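Local coordinates for UPF0303 protein YBR137W (Saccharomyces cerevisiae, PDB 4CLC) that is of unknown function but is a cytoplasmic member of the UPF0303 family and has an HbpS-like domain, at residues G150-Q153 with E154-H157; R47-V50 with K51-P55. All blocks are in the same frame, centred on the assembly; numbering follows the deposited sequence.

Contact 1 of 2, residues G150-Q153 with E154-H157; sequences GLKQ and EEDH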
ATOM      1  N   GLY D 150      26.713 -16.066  -3.004  1.00 46.89           N
ATOM      2  CA  GLY D 150      27.232 -16.913  -1.949  1.00 45.00           C
ATOM      3  C   GLY D 150      28.738 -16.999  -1.797  1.00 49.77           C
ATOM      4  O   GLY D 150      29.229 -17.511  -0.782  1.00 51.74           O
ATOM      5  N   LEU D 151      29.479 -16.485  -2.771  1.00 50.30           N
ATOM      6  CA  LEU D 151      30.925 -16.309  -2.603  1.00 51.86           C
ATOM      7  C   LEU D 151      31.239 -14.894  -2.116  1.00 50.67           C
ATOM      8  O   LEU D 151      30.343 -14.140  -1.744  1.00 57.24           O
ATOM      9  CB  LEU D 151      31.662 -16.589  -3.915  1.00 53.22           C
ATOM     10  CG  LEU D 151      31.389 -17.961  -4.532  1.00 48.61           C
ATOM     11  CD1 LEU D 151      32.008 -18.062  -5.902  1.00 44.90           C
ATOM     12  CD2 LEU D 151      31.923 -19.049  -3.622  1.00 47.41           C
ATOM     13  N   LYS D 152      32.516 -14.543  -2.100  1.00 54.23           N
ATOM     14  CA  LYS D 152      32.918 -13.157  -1.949  1.00 52.88           C
ATOM     15  C   LYS D 152      32.453 -12.437  -3.212  1.00 50.51           C
ATOM     16  O   LYS D 152      32.502 -13.005  -4.306  1.00 49.16           O
ATOM     17  CB  LYS D 152      34.438 -13.033  -1.767  1.00 57.83           C
ATOM     18  CG  LYS D 152      35.009 -13.707  -0.517  1.00 58.04           C
ATOM     19  CD  LYS D 152      36.547 -13.769  -0.600  1.00 64.26           C
ATOM     20  CE  LYS D 152      37.191 -14.070   0.766  1.00 73.62           C
ATOM     21  NZ  LYS D 152      37.237 -15.523   1.145  1.00 66.45           N
ATOM     22  N   GLN D 153      32.000 -11.196  -3.069  1.00 48.05           N
ATOM     23  CA  GLN D 153      31.358 -10.494  -4.182  1.00 48.23           C
ATOM     24  C   GLN D 153      32.238 -10.443  -5.434  1.00 49.22           C
ATOM     25  O   GLN D 153      31.745 -10.522  -6.571  1.00 47.52           O
ATOM     26  CB  GLN D 153      30.945  -9.082  -3.751  1.00 45.24           C
ATOM     27  CG  GLN D 153      32.030  -8.018  -3.770  1.00 46.44           C
ATOM     28  CD  GLN D 153      31.483  -6.594  -3.806  1.00 51.33           C
ATOM     29  OE1 GLN D 153      30.682  -6.217  -4.660  1.00 49.44           O
ATOM     30  NE2 GLN D 153      31.852  -5.825  -2.797  1.00 69.00           N
ATOM     31  N   GLU D 154      33.544 -10.354  -5.222  1.00 49.39           N
ATOM     32  CA  GLU D 154      34.483 -10.233  -6.327  1.00 51.94           C
ATOM     33  C   GLU D 154      34.556 -11.565  -7.055  1.00 49.09           C
ATOM     34  O   GLU D 154      34.802 -11.621  -8.262  1.00 46.79           O
ATOM     35  CB  GLU D 154      35.861  -9.784  -5.821  1.00 51.20           C
ATOM     36  CG  GLU D 154      35.880  -8.391  -5.191  1.00 47.69           C
ATOM     37  CD  GLU D 154      35.699  -8.387  -3.679  1.00 52.29           C
ATOM     38  OE1 GLU D 154      35.488  -9.462  -3.076  1.00 47.78           O
ATOM     39  OE2 GLU D 154      35.771  -7.283  -3.086  1.00 61.44           O
ATOM     40  N   GLU D 155      34.322 -12.632  -6.296  1.00 48.46           N
ATOM     41  CA  GLU D 155      34.298 -13.989  -6.826  1.00 49.47           C
ATOM     42  C   GLU D 155      32.970 -14.303  -7.519  1.00 51.81           C
ATOM     43  O   GLU D 155      32.972 -14.809  -8.643  1.00 53.41           O
ATOM     44  CB  GLU D 155      34.575 -14.999  -5.707  1.00 50.31           C
ATOM     45  CG  GLU D 155      35.994 -14.944  -5.167  1.00 50.05           C
ATOM     46  CD  GLU D 155      36.143 -15.613  -3.810  1.00 62.15           C
ATOM     47  OE1 GLU D 155      35.123 -15.756  -3.105  1.00 64.82           O
ATOM     48  OE2 GLU D 155      37.281 -15.987  -3.436  1.00 65.07           O
ATOM     49  N   ASP D 156      31.844 -13.989  -6.867  1.00 50.17           N
ATOM     50  CA  ASP D 156      30.529 -14.112  -7.509  1.00 43.92           C
ATOM     51  C   ASP D 156      30.587 -13.441  -8.884  1.00 47.70           C
ATOM     52  O   ASP D 156      30.103 -13.981  -9.881  1.00 48.22           O
ATOM     53  CB  ASP D 156      29.425 -13.474  -6.657  1.00 43.53           C
ATOM     54  CG  ASP D 156      29.112 -14.264  -5.392  1.00 50.07           C
ATOM     55  OD1 ASP D 156      29.312 -15.496  -5.414  1.00 53.86           O
ATOM     56  OD2 ASP D 156      28.647 -13.658  -4.388  1.00 46.83           O
ATOM     57  N   HIS D 157      31.219 -12.270  -8.928  1.00 44.34           N
ATOM     58  CA  HIS D 157      31.365 -11.530 -10.163  1.00 40.15           C
ATOM     59  C   HIS D 157      32.361 -12.177 -11.125  1.00 48.48           C
ATOM     60  O   HIS D 157      32.105 -12.254 -12.328  1.00 42.70           O
ATOM     61  CB  HIS D 157      31.803 -10.097  -9.885  1.00 39.02           C
ATOM     62  CG  HIS D 157      32.157  -9.345 -11.129  1.00 41.40           C
ATOM     63  ND1 HIS D 157      31.203  -8.806 -11.966  1.00 49.43           N
ATOM     64  CD2 HIS D 157      33.349  -9.086 -11.707  1.00 44.29           C
ATOM     65  CE1 HIS D 157      31.795  -8.230 -12.995  1.00 45.49           C
ATOM     66  NE2 HIS D 157      33.099  -8.383 -12.863  1.00 44.45           N
TER
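L151 and K152 each give their backbone N-H to a carboxylate from the first turn of the following helix. L151 N reaches D156 OD1 at 2.8 Å, on the syn side of that oxygen and somewhat out of the carboxylate plane. K152 N reaches E155 OE1 at 3.0 Å, this time on the anti side, with an N-H...O angle of 145°. The first torsion of E155 sets CG anti to the carbonyl carbon (chi1 -68°), and from there the chain, extended beyond CG, brings its carboxylate to the K152 amide. The other oxygen of D156, OD2, takes a weak bond from G150 N at 3.4 Å and a weak, long ion pair from K91.

Backbone bonds open the helix. K152 O accepts D156 N at 2.8 Å, nearly straight, and E155 N more weakly; Q153 O then accepts H157 N at 3.0 Å. K152 holds the N-cap position. Of the two reciprocal bonds of a capping box, only that from the N-cap N-H to the N3 side chain of E155 is present, so the box is not complete. The whole forms the turn from strand 144-149 into helix 153-168 in this HbpS-like domain.

Side chains also pack. The aliphatic part of K152 runs along E155, with K152 CD 3.7 Å from E155 OE2, while K152 NZ and E155 OE2, oppositely charged, stay 4.6 Å apart. Q153 CG lies 3.7 Å from E154 CD, and the amide and carboxylate planes are turned 49° to each other; the Q153 amide oxygen accepts its bond from G129 N.

Contact 2 of 2, residues R47-V50 with K51-P55; sequences RNAV and KENFP
N53 reaches back to the A49 carbonyl twice. Its backbone N meets A49 O at 3.0 Å nearly end-on, while its ND2 meets A49 O at 2.8 Å from above the carbonyl plane, the N-H...O angle being 177°. The acceptor lies in the plane of the N53 amide, and ND2 also donates to V2 O, so both partners restrain the rotation of that group.

Main-chain bonds from each residue to the one four places earlier continue the pattern. K51 N donates to R47 O at 3.1 Å, E52 N to N48 O, and F54 N to V50 O.

The side chains of N48 and E52, one helical turn apart, also approach each other. A bond from N48 ND2 to E52 OE2 is doubtful, being too short as modelled; the amide and carboxylate planes are strongly turned, by 79°.

Two basic side chains run alongside each other. R47 is fully extended from CG to NE, and K51 CE lies over one face of its guanidinium, 3.9 Å from R47 NH1. R47 also makes a hydrogen bond and a cation-pi contact with a chain of another protein in the assembly; an aromatic side chain of that protein also packs on K51.

With F54 the first residue to leave helical angles (phi -129°), this is the C-terminal end of helix 36-53, its last turn closed by main-chain bonds and the N53 side chain.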
ATOM      1  N   ARG D  47      27.527 -24.462 -12.828  1.00 46.31           N
ATOM      2  CA  ARG D  47      27.266 -25.178 -11.593  1.00 48.87           C
ATOM      3  C   ARG D  47      28.446 -26.082 -11.338  1.00 49.50           C
ATOM      4  O   ARG D  47      28.926 -26.188 -10.208  1.00 55.36           O
ATOM      5  CB  ARG D  47      25.962 -25.981 -11.648  1.00 44.57           C
ATOM      6  CG  ARG D  47      25.618 -26.660 -10.312  1.00 38.79           C
ATOM      7  CD  ARG D  47      24.372 -27.511 -10.419  1.00 38.66           C
ATOM      8  NE  ARG D  47      24.094 -28.204  -9.171  1.00 38.66           N
ATOM      9  CZ  ARG D  47      24.621 -29.377  -8.859  1.00 43.77           C
ATOM     10  NH1 ARG D  47      25.455 -29.956  -9.714  1.00 52.34           N
ATOM     11  NH2 ARG D  47      24.333 -29.967  -7.705  1.00 38.66           N
ATOM     12  N   ASN D  48      28.920 -26.714 -12.403  1.00 48.26           N
ATOM     13  CA  ASN D  48      30.090 -27.569 -12.316  1.00 52.72           C
ATOM     14  C   ASN D  48      31.278 -26.713 -11.879  1.00 53.93           C
ATOM     15  O   ASN D  48      31.933 -26.997 -10.867  1.00 55.08           O
ATOM     16  CB  ASN D  48      30.364 -28.254 -13.658  1.00 59.10           C
ATOM     17  CG  ASN D  48      31.797 -28.740 -13.779  1.00 78.46           C
ATOM     18  OD1 ASN D  48      32.565 -28.259 -14.624  1.00 92.30           O
ATOM     19  ND2 ASN D  48      32.156 -29.729 -12.959  1.00 74.16           N
ATOM     20  N   ALA D  49      31.514 -25.645 -12.636  1.00 53.38           N
ATOM     21  CA  ALA D  49      32.591 -24.698 -12.362  1.00 49.00           C
ATOM     22  C   ALA D  49      32.640 -24.247 -10.900  1.00 52.47           C
ATOM     23  O   ALA D  49      33.647 -24.464 -10.231  1.00 54.56           O
ATOM     24  CB  ALA D  49      32.479 -23.520 -13.264  1.00 40.63           C
ATOM     25  N   VAL D  50      31.575 -23.620 -10.405  1.00 51.13           N
ATOM     26  CA  VAL D  50      31.560 -23.198  -9.009  1.00 48.84           C
ATOM     27  C   VAL D  50      31.869 -24.374  -8.091  1.00 52.26           C
ATOM     28  O   VAL D  50      32.503 -24.205  -7.048  1.00 55.81           O
ATOM     29  CB  VAL D  50      30.197 -22.540  -8.594  1.00 46.12           C
ATOM     30  CG1 VAL D  50      30.084 -22.384  -7.097  1.00 38.66           C
ATOM     31  CG2 VAL D  50      30.055 -21.177  -9.223  1.00 50.89           C
ATOM     32  N   LYS D  51      31.443 -25.579  -8.449  1.00 54.92           N
ATOM     33  CA  LYS D  51      31.653 -26.634  -7.478  1.00 56.26           C
ATOM     34  C   LYS D  51      33.061 -27.235  -7.561  1.00 54.71           C
ATOM     35  O   LYS D  51      33.571 -27.763  -6.567  1.00 52.25           O
ATOM     36  CB  LYS D  51      30.576 -27.716  -7.574  1.00 52.93           C
ATOM     37  CG  LYS D  51      29.922 -27.915  -6.172  1.00 58.74           C
ATOM     38  CD  LYS D  51      29.276 -29.278  -5.964  1.00 55.20           C
ATOM     39  CE  LYS D  51      28.438 -29.684  -7.141  1.00 52.05           C
ATOM     40  NZ  LYS D  51      28.187 -31.144  -7.059  1.00 64.59           N
ATOM     41  N   GLU D  52      33.701 -27.146  -8.721  1.00 49.89           N
ATOM     42  CA  GLU D  52      35.097 -27.558  -8.807  1.00 52.88           C
ATOM     43  C   GLU D  52      35.989 -26.553  -8.092  1.00 57.19           C
ATOM     44  O   GLU D  52      36.739 -26.918  -7.181  1.00 64.59           O
ATOM     45  CB  GLU D  52      35.543 -27.729 -10.262  1.00 56.96           C
ATOM     46  CG  GLU D  52      35.391 -29.156 -10.777  1.00 60.40           C
ATOM     47  CD  GLU D  52      35.317 -29.226 -12.294  1.00 71.69           C
ATOM     48  OE1 GLU D  52      35.951 -28.384 -12.964  1.00 72.84           O
ATOM     49  OE2 GLU D  52      34.616 -30.121 -12.819  1.00 78.29           O
ATOM     50  N   ASN D  53      35.880 -25.284  -8.475  1.00 51.91           N
ATOM     51  CA  ASN D  53      36.660 -24.220  -7.852  1.00 51.96           C
ATOM     52  C   ASN D  53      36.350 -23.934  -6.379  1.00 53.13           C
ATOM     53  O   ASN D  53      37.258 -23.601  -5.615  1.00 58.47           O
ATOM     54  CB  ASN D  53      36.496 -22.929  -8.645  1.00 50.25           C
ATOM     55  CG  ASN D  53      37.008 -23.054 -10.059  1.00 57.61           C
ATOM     56  OD1 ASN D  53      38.139 -22.660 -10.355  1.00 66.95           O
ATOM     57  ND2 ASN D  53      36.185 -23.610 -10.945  1.00 55.54           N
ATOM     58  N   PHE D  54      35.091 -24.048  -5.967  1.00 50.26           N
ATOM     59  CA  PHE D  54      34.762 -23.743  -4.578  1.00 51.00           C
ATOM     60  C   PHE D  54      33.961 -24.819  -3.869  1.00 55.80           C
ATOM     61  O   PHE D  54      32.866 -24.535  -3.363  1.00 53.47           O
ATOM     62  CB  PHE D  54      33.993 -22.435  -4.497  1.00 50.63           C
ATOM     63  CG  PHE D  54      34.797 -21.240  -4.867  1.00 52.21           C
ATOM     64  CD1 PHE D  54      34.909 -20.852  -6.195  1.00 52.27           C
ATOM     65  CD2 PHE D  54      35.442 -20.497  -3.886  1.00 50.79           C
ATOM     66  CE1 PHE D  54      35.658 -19.747  -6.542  1.00 50.31           C
ATOM     67  CE2 PHE D  54      36.178 -19.389  -4.218  1.00 50.76           C
ATOM     68  CZ  PHE D  54      36.288 -19.010  -5.553  1.00 50.55           C
ATOM     69  N   PRO D  55      34.526 -26.040  -3.776  1.00 61.47           N
ATOM     70  CA  PRO D  55      33.825 -27.153  -3.120  1.00 53.40           C
ATOM     71  C   PRO D  55      33.458 -26.763  -1.714  1.00 54.09           C
ATOM     72  O   PRO D  55      34.225 -26.047  -1.068  1.00 59.62           O
ATOM     73  CB  PRO D  55      34.864 -28.270  -3.111  1.00 58.28           C
ATOM     74  CG  PRO D  55      36.176 -27.527  -3.120  1.00 53.14           C
ATOM     75  CD  PRO D  55      35.946 -26.358  -4.018  1.00 50.91           C
TER

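Overall arrangement
Contact 2 comes first along the chain, closing helix 36-53, and contact 1 follows nearly a hundred residues later, where strand 144-149 gives way to helix 153-168. Their centres are 13 Å apart, and contact 1 lies nearer the centre of the chain, 9 Å from it against 15 Å. They meet directly through F54: its CE2 packs 3.7 Å from E155 OE2, and its CD2 packs 3.8 Å from L151 CD2. A49 and V50 pack on M159 further along helix 153-168. Contact 2 also lies against a chain of another protein in the assembly, which does not touch contact 1, so the helix end that packs on the start of helix 153-168 also lies at the interface with that protein.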